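Side-chain contacts in carboxylase (Deinococcus radiodurans, PDB 5H80), which probably uses ATP and bicarbonate to carboxylate biotin, this part being the biotin carboxylase domain of a single-chain multienzyme: residues A[255-260]-A[266-271]; A[271-276]-A[470-475]. All coordinates share one frame; numbering follows the deposited sequence.

Interaction 1: residues A[255-260]-A[266-271]; sequences RDCTVQ and LLEFAP
An antiparallel bridge ties Asp256 to Phe269, between strand 249-256 and strand 264-270. Asp256 N gives its proton to Phe269 O at 2.9 Å, and Phe269 N returns one to Asp256 O at 2.8 Å. That same Asp256 O lies in plane at the edge of the phenyl ring, 3.7 Å from Phe269 CD2. Beyond the bridge the 255-260 segment turns. Asp256 OD1 accepts from Thr258 N, closing an Asx turn, and also from Thr258 OG1; both donors come from the same face of the carboxylate, the amide on the anti side and the hydroxyl on the syn side. Strand 249-256 edges the four-stranded sheet of the ATP-grasp fold, while 264-270 belongs to the five-stranded antiparallel sheet, and the bridge lies where the two sheets meet. The two segments meet again where Leu266 N bonds to Val259 O at 3.1 Å, and between the two sites a water accepts from Val259 N and donates to Leu267 O. The Val259 and Leu267 side chains lie side by side, pointing the same way, with Val259 CG1 placed opposite the backbone N (chi1 175°) and 4.2 Å from Leu267 CD1. Cys257 SG rests 3.7 Å from Glu268 CG, and the Glu268 carboxylate continues to a salt bridge with Arg372.

Interaction 2: residues A[271-276]-A[470-475]; sequences PAPHLP and QHYELS
A water oxygen is held between His274 NE2, at 2.7 Å, and Gln470 O, at 2.9 Å, to which it donates a proton. It sits in the plane of the imidazole, at the ring edge. The water joins the loop that follows strand 264-270 to the C-terminal end of helix 467-471, which closes in a Schellman motif: Tyr472 takes positive phi (52°) while two bonds run back into the last turn. Leaving the helix this way, Tyr472 has its CB directed at the loop, and its ring is covered on both faces. On one, Pro273 makes a CH-pi contact, its CG 3.8 Å from the ring centroid and 18° off the normal, shifted toward the CD1-CE1 rim. On the opposite face Leu474 CD1 lies over the ring centre. The phenol oxygen reaches past this sandwich to a probable hydrogen bond with Asp256 OD1, and Phe269 meets the ring edge-to-face. Pro273 O accepts a hydrogen bond from Arg236 NH2. With CG opposite the carbonyl carbon (chi1 -60°), the His274 imidazole reaches the helix end and packs there, its edge to Tyr472 CB, with His274 CD2 standing 3.6 Å from His471 O.

Overall arrangement
The two interactions lie in series along the chain, with centres about 9 Å apart, and the segments share Pro271, which follows a cis peptide bond. Interaction 1 is buried and joins strands 249-256 and 264-270; interaction 2 opens as the chain leaves 264-270 for helix 277-293, and lies nearer the surface. Its partner, 470-475, comes almost 200 residues later, from the biotin carboxylase C-terminal family region. It also packs directly on interaction 1, with Leu474 CD1 3.6 Å from Val259 CG2. The segment that follows helix 467-471 thus packs where the ATP-grasp sheet meets the five-stranded sheet, linking distant parts of the chain.

Interaction 1: residues A[255-260]-A[266-271]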
loop_
_atom_site.group_PDB
_atom_site.type_symbol
_atom_site.label_atom_id
_atom_site.label_comp_id
_atom_site.label_asym_id
_atom_site.label_seq_id
_atom_site.Cartn_x
_atom_site.Cartn_y
_atom_site.Cartn_z
ATOM N N ARG A 255 -13.825 -13.466 -0.058
ATOM C CA ARG A 255 -12.413 -13.899 -0.231
ATOM C C ARG A 255 -12.388 -15.373 -0.520
ATOM O O ARG A 255 -13.338 -16.095 -0.095
ATOM C CB ARG A 255 -11.587 -13.708 1.050
ATOM C CG ARG A 255 -11.287 -12.341 1.531
ATOM C CD ARG A 255 -10.595 -12.238 2.889
ATOM N NE ARG A 255 -11.374 -12.693 4.039
ATOM C CZ ARG A 255 -11.991 -11.913 4.900
ATOM N NH1 ARG A 255 -12.000 -10.565 4.793
ATOM N NH2 ARG A 255 -12.599 -12.465 5.908
ATOM N N ASP A 256 -11.393 -15.802 -1.306
ATOM C CA ASP A 256 -11.235 -17.199 -1.656
ATOM C C ASP A 256 -9.926 -17.657 -1.111
ATOM O O ASP A 256 -8.856 -17.147 -1.480
ATOM C CB ASP A 256 -11.329 -17.415 -3.099
ATOM C CG ASP A 256 -11.356 -18.894 -3.543
ATOM O OD1 ASP A 256 -10.409 -19.637 -3.238
ATOM O OD2 ASP A 256 -12.360 -19.176 -4.255
ATOM N N CYS A 257 -10.041 -18.670 -0.296
ATOM C CA CYS A 257 -8.899 -19.215 0.440
ATOM C C CYS A 257 -8.752 -20.735 0.118
ATOM O O CYS A 257 -8.427 -21.546 1.012
ATOM C CB CYS A 257 -9.098 -19.088 1.901
ATOM S SG CYS A 257 -9.520 -17.398 2.459
ATOM N N THR A 258 -8.958 -21.098 -1.123
ATOM C CA THR A 258 -8.974 -22.512 -1.542
ATOM C C THR A 258 -7.652 -23.260 -1.433
ATOM O O THR A 258 -7.593 -24.453 -1.165
ATOM C CB THR A 258 -9.590 -22.585 -2.943
ATOM O OG1 THR A 258 -10.954 -22.092 -2.964
ATOM C CG2 THR A 258 -9.414 -24.058 -3.607
ATOM N N VAL A 259 -6.545 -22.588 -1.724
ATOM C CA VAL A 259 -5.206 -23.184 -1.696
ATOM C C VAL A 259 -4.754 -23.330 -0.192
ATOM O O VAL A 259 -4.488 -22.356 0.529
ATOM C CB VAL A 259 -4.230 -22.315 -2.500
ATOM C CG1 VAL A 259 -2.833 -22.877 -2.352
ATOM C CG2 VAL A 259 -4.713 -22.155 -3.966
ATOM N N GLN A 260 -4.873 -24.588 0.278
ATOM C CA GLN A 260 -4.613 -24.971 1.697
ATOM C C GLN A 260 -3.707 -26.163 1.731
ATOM O O GLN A 260 -3.756 -26.919 0.838
ATOM C CB GLN A 260 -5.904 -25.421 2.333
ATOM C CG GLN A 260 -6.960 -24.405 2.233
ATOM C CD GLN A 260 -8.274 -24.732 2.873
ATOM O OE1 GLN A 260 -8.409 -25.718 3.583
ATOM N NE2 GLN A 260 -9.237 -23.813 2.711
ATOM N N LEU A 266 -2.802 -20.796 2.584
ATOM C CA LEU A 266 -1.548 -20.257 2.135
ATOM C C LEU A 266 -1.740 -19.048 1.245
ATOM O O LEU A 266 -0.949 -18.118 1.349
ATOM C CB LEU A 266 -0.667 -21.273 1.356
ATOM C CG LEU A 266 -0.175 -22.427 2.200
ATOM C CD1 LEU A 266 0.451 -23.494 1.327
ATOM C CD2 LEU A 266 0.845 -21.851 3.200
ATOM N N LEU A 267 -2.695 -19.090 0.318
ATOM C CA LEU A 267 -2.935 -17.977 -0.646
ATOM C C LEU A 267 -4.403 -17.556 -0.551
ATOM O O LEU A 267 -5.298 -18.397 -0.473
ATOM C CB LEU A 267 -2.650 -18.277 -2.107
ATOM C CG LEU A 267 -1.235 -18.643 -2.435
ATOM C CD1 LEU A 267 -1.128 -19.310 -3.746
ATOM C CD2 LEU A 267 -0.256 -17.433 -2.305
ATOM N N GLU A 268 -4.653 -16.285 -0.314
ATOM C CA GLU A 268 -6.041 -15.860 -0.094
ATOM C C GLU A 268 -6.289 -14.725 -1.074
ATOM O O GLU A 268 -5.584 -13.730 -1.040
ATOM C CB GLU A 268 -6.199 -15.465 1.378
ATOM C CG GLU A 268 -5.913 -16.693 2.302
ATOM C CD GLU A 268 -5.242 -16.367 3.604
ATOM O OE1 GLU A 268 -4.204 -15.680 3.606
ATOM O OE2 GLU A 268 -5.783 -16.835 4.616
ATOM N N PHE A 269 -7.373 -14.816 -1.837
ATOM C CA PHE A 269 -7.697 -13.880 -2.941
ATOM C C PHE A 269 -8.969 -13.017 -2.647
ATOM O O PHE A 269 -9.922 -13.449 -2.066
ATOM C CB PHE A 269 -7.865 -14.665 -4.216
ATOM C CG PHE A 269 -6.694 -15.309 -4.654
ATOM C CD1 PHE A 269 -5.954 -14.783 -5.694
ATOM C CD2 PHE A 269 -6.259 -16.513 -4.106
ATOM C CE1 PHE A 269 -4.879 -15.417 -6.166
ATOM C CE2 PHE A 269 -5.150 -17.179 -4.641
ATOM C CZ PHE A 269 -4.413 -16.576 -5.603
ATOM N N ALA A 270 -8.995 -11.702 -2.991
ATOM C CA ALA A 270 -10.223 -10.882 -2.853
ATOM C C ALA A 270 -10.146 -10.032 -4.197
ATOM O O ALA A 270 -9.114 -9.299 -4.434
ATOM C CB ALA A 270 -10.319 -10.078 -1.620
ATOM N N PRO A 271 -11.098 -10.199 -5.107
ATOM C CA PRO A 271 -12.223 -11.091 -5.089
ATOM C C PRO A 271 -11.871 -12.531 -5.253
ATOM O O PRO A 271 -10.742 -12.940 -5.571
ATOM C CB PRO A 271 -13.024 -10.659 -6.318
ATOM C CG PRO A 271 -11.970 -10.186 -7.290
ATOM C CD PRO A 271 -10.924 -9.545 -6.446
HETATM O O HOH W 1 -6.471 -19.834 -2.642
HETATM O O HOH W 2 -5.798 -20.125 1.438
#

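Interaction 2: residues A[271-276]-A[470-475]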
loop_
_atom_site.group_PDB
_atom_site.type_symbol
_atom_site.label_atom_id
_atom_site.label_comp_id
_atom_site.label_asym_id
_atom_site.label_seq_id
_atom_site.Cartn_x
_atom_site.Cartn_y
_atom_site.Cartn_z
ATOM N N PRO A 271 -11.098 -10.199 -5.107
ATOM C CA PRO A 271 -12.223 -11.091 -5.089
ATOM C C PRO A 271 -11.871 -12.531 -5.253
ATOM O O PRO A 271 -10.742 -12.940 -5.571
ATOM C CB PRO A 271 -13.024 -10.659 -6.318
ATOM C CG PRO A 271 -11.970 -10.186 -7.290
ATOM C CD PRO A 271 -10.924 -9.545 -6.446
ATOM N N ALA A 272 -12.876 -13.369 -5.057
ATOM C CA ALA A 272 -12.794 -14.712 -5.570
ATOM C C ALA A 272 -12.686 -14.789 -7.113
ATOM O O ALA A 272 -13.664 -14.347 -7.731
ATOM C CB ALA A 272 -14.040 -15.490 -5.119
ATOM N N PRO A 273 -11.596 -15.337 -7.655
ATOM C CA PRO A 273 -11.458 -15.342 -9.163
ATOM C C PRO A 273 -12.490 -16.138 -9.870
ATOM O O PRO A 273 -12.878 -17.228 -9.392
ATOM C CB PRO A 273 -10.033 -15.752 -9.427
ATOM C CG PRO A 273 -9.322 -15.719 -8.100
ATOM C CD PRO A 273 -10.338 -15.766 -6.991
ATOM N N HIS A 274 -13.045 -15.606 -10.988
ATOM C CA HIS A 274 -13.891 -16.412 -11.874
ATOM C C HIS A 274 -15.175 -16.872 -11.165
ATOM O O HIS A 274 -15.470 -18.085 -11.179
ATOM C CB HIS A 274 -13.117 -17.627 -12.448
ATOM C CG HIS A 274 -11.939 -17.251 -13.247
ATOM N ND1 HIS A 274 -12.022 -16.284 -14.226
ATOM C CD2 HIS A 274 -10.642 -17.617 -13.184
ATOM C CE1 HIS A 274 -10.833 -16.115 -14.776
ATOM N NE2 HIS A 274 -9.963 -16.844 -14.103
ATOM N N LEU A 275 -15.720 -16.016 -10.302
ATOM C CA LEU A 275 -16.944 -16.272 -9.590
ATOM C C LEU A 275 -18.138 -15.588 -10.206
ATOM O O LEU A 275 -18.246 -14.328 -10.221
ATOM C CB LEU A 275 -16.803 -15.772 -8.169
ATOM C CG LEU A 275 -17.947 -16.195 -7.148
ATOM C CD1 LEU A 275 -18.134 -17.703 -6.940
ATOM C CD2 LEU A 275 -17.858 -15.488 -5.809
ATOM N N PRO A 276 -19.131 -16.364 -10.645
ATOM C CA PRO A 276 -20.279 -15.680 -11.237
ATOM C C PRO A 276 -21.068 -14.849 -10.196
ATOM O O PRO A 276 -21.248 -15.293 -8.993
ATOM C CB PRO A 276 -21.200 -16.824 -11.651
ATOM C CG PRO A 276 -20.274 -17.936 -11.870
ATOM C CD PRO A 276 -19.329 -17.821 -10.669
ATOM N N GLN A 470 -3.024 -20.331 -12.064
ATOM C CA GLN A 470 -3.262 -19.396 -13.142
ATOM C C GLN A 470 -4.690 -19.410 -13.781
ATOM O O GLN A 470 -5.221 -18.321 -14.003
ATOM C CB GLN A 470 -2.194 -19.590 -14.168
ATOM C CG GLN A 470 -0.809 -19.218 -13.719
ATOM C CD GLN A 470 0.248 -19.713 -14.670
ATOM O OE1 GLN A 470 -0.047 -20.275 -15.723
ATOM N NE2 GLN A 470 1.483 -19.499 -14.320
ATOM N N HIS A 471 -5.373 -20.571 -13.875
ATOM C CA HIS A 471 -6.773 -20.673 -14.311
ATOM C C HIS A 471 -7.796 -20.841 -13.181
ATOM O O HIS A 471 -8.956 -20.805 -13.477
ATOM C CB HIS A 471 -6.922 -21.863 -15.228
ATOM C CG HIS A 471 -6.198 -21.715 -16.503
ATOM N ND1 HIS A 471 -6.538 -20.757 -17.425
ATOM C CD2 HIS A 471 -5.077 -22.289 -16.948
ATOM C CE1 HIS A 471 -5.733 -20.842 -18.475
ATOM N NE2 HIS A 471 -4.808 -21.750 -18.207
ATOM N N TYR A 472 -7.274 -20.826 -11.923
ATOM C CA TYR A 472 -8.012 -21.063 -10.720
ATOM C C TYR A 472 -8.804 -22.377 -10.827
ATOM O O TYR A 472 -10.013 -22.367 -10.415
ATOM C CB TYR A 472 -8.862 -19.824 -10.343
ATOM C CG TYR A 472 -8.793 -19.568 -8.870
ATOM C CD1 TYR A 472 -7.647 -18.929 -8.346
ATOM C CD2 TYR A 472 -9.772 -20.055 -7.992
ATOM C CE1 TYR A 472 -7.489 -18.767 -6.925
ATOM C CE2 TYR A 472 -9.662 -19.813 -6.570
ATOM C CZ TYR A 472 -8.526 -19.246 -6.059
ATOM O OH TYR A 472 -8.335 -19.135 -4.704
ATOM N N GLU A 473 -8.202 -23.424 -11.392
ATOM C CA GLU A 473 -8.906 -24.687 -11.498
ATOM C C GLU A 473 -8.521 -25.489 -10.246
ATOM O O GLU A 473 -7.529 -26.263 -10.311
ATOM C CB GLU A 473 -8.479 -25.376 -12.740
ATOM C CG GLU A 473 -9.022 -24.698 -13.973
ATOM C CD GLU A 473 -8.488 -25.327 -15.265
ATOM O OE1 GLU A 473 -7.410 -25.940 -15.310
ATOM O OE2 GLU A 473 -9.202 -25.204 -16.243
ATOM N N LEU A 474 -9.143 -25.166 -9.095
ATOM C CA LEU A 474 -8.582 -25.550 -7.777
ATOM C C LEU A 474 -9.746 -26.031 -6.898
ATOM O O LEU A 474 -10.950 -25.668 -7.140
ATOM C CB LEU A 474 -8.059 -24.288 -7.110
ATOM C CG LEU A 474 -6.865 -23.625 -7.794
ATOM C CD1 LEU A 474 -6.579 -22.269 -7.098
ATOM C CD2 LEU A 474 -5.640 -24.498 -7.846
ATOM N N SER A 475 -9.431 -26.857 -5.941
ATOM C CA SER A 475 -10.343 -27.211 -4.893
ATOM C C SER A 475 -9.515 -27.216 -3.601
ATOM O O SER A 475 -8.278 -27.133 -3.652
ATOM C CB SER A 475 -10.879 -28.731 -5.075
ATOM O OG SER A 475 -9.768 -29.581 -4.947
HETATM O O HOH W 3 -7.419 -16.877 -15.111
#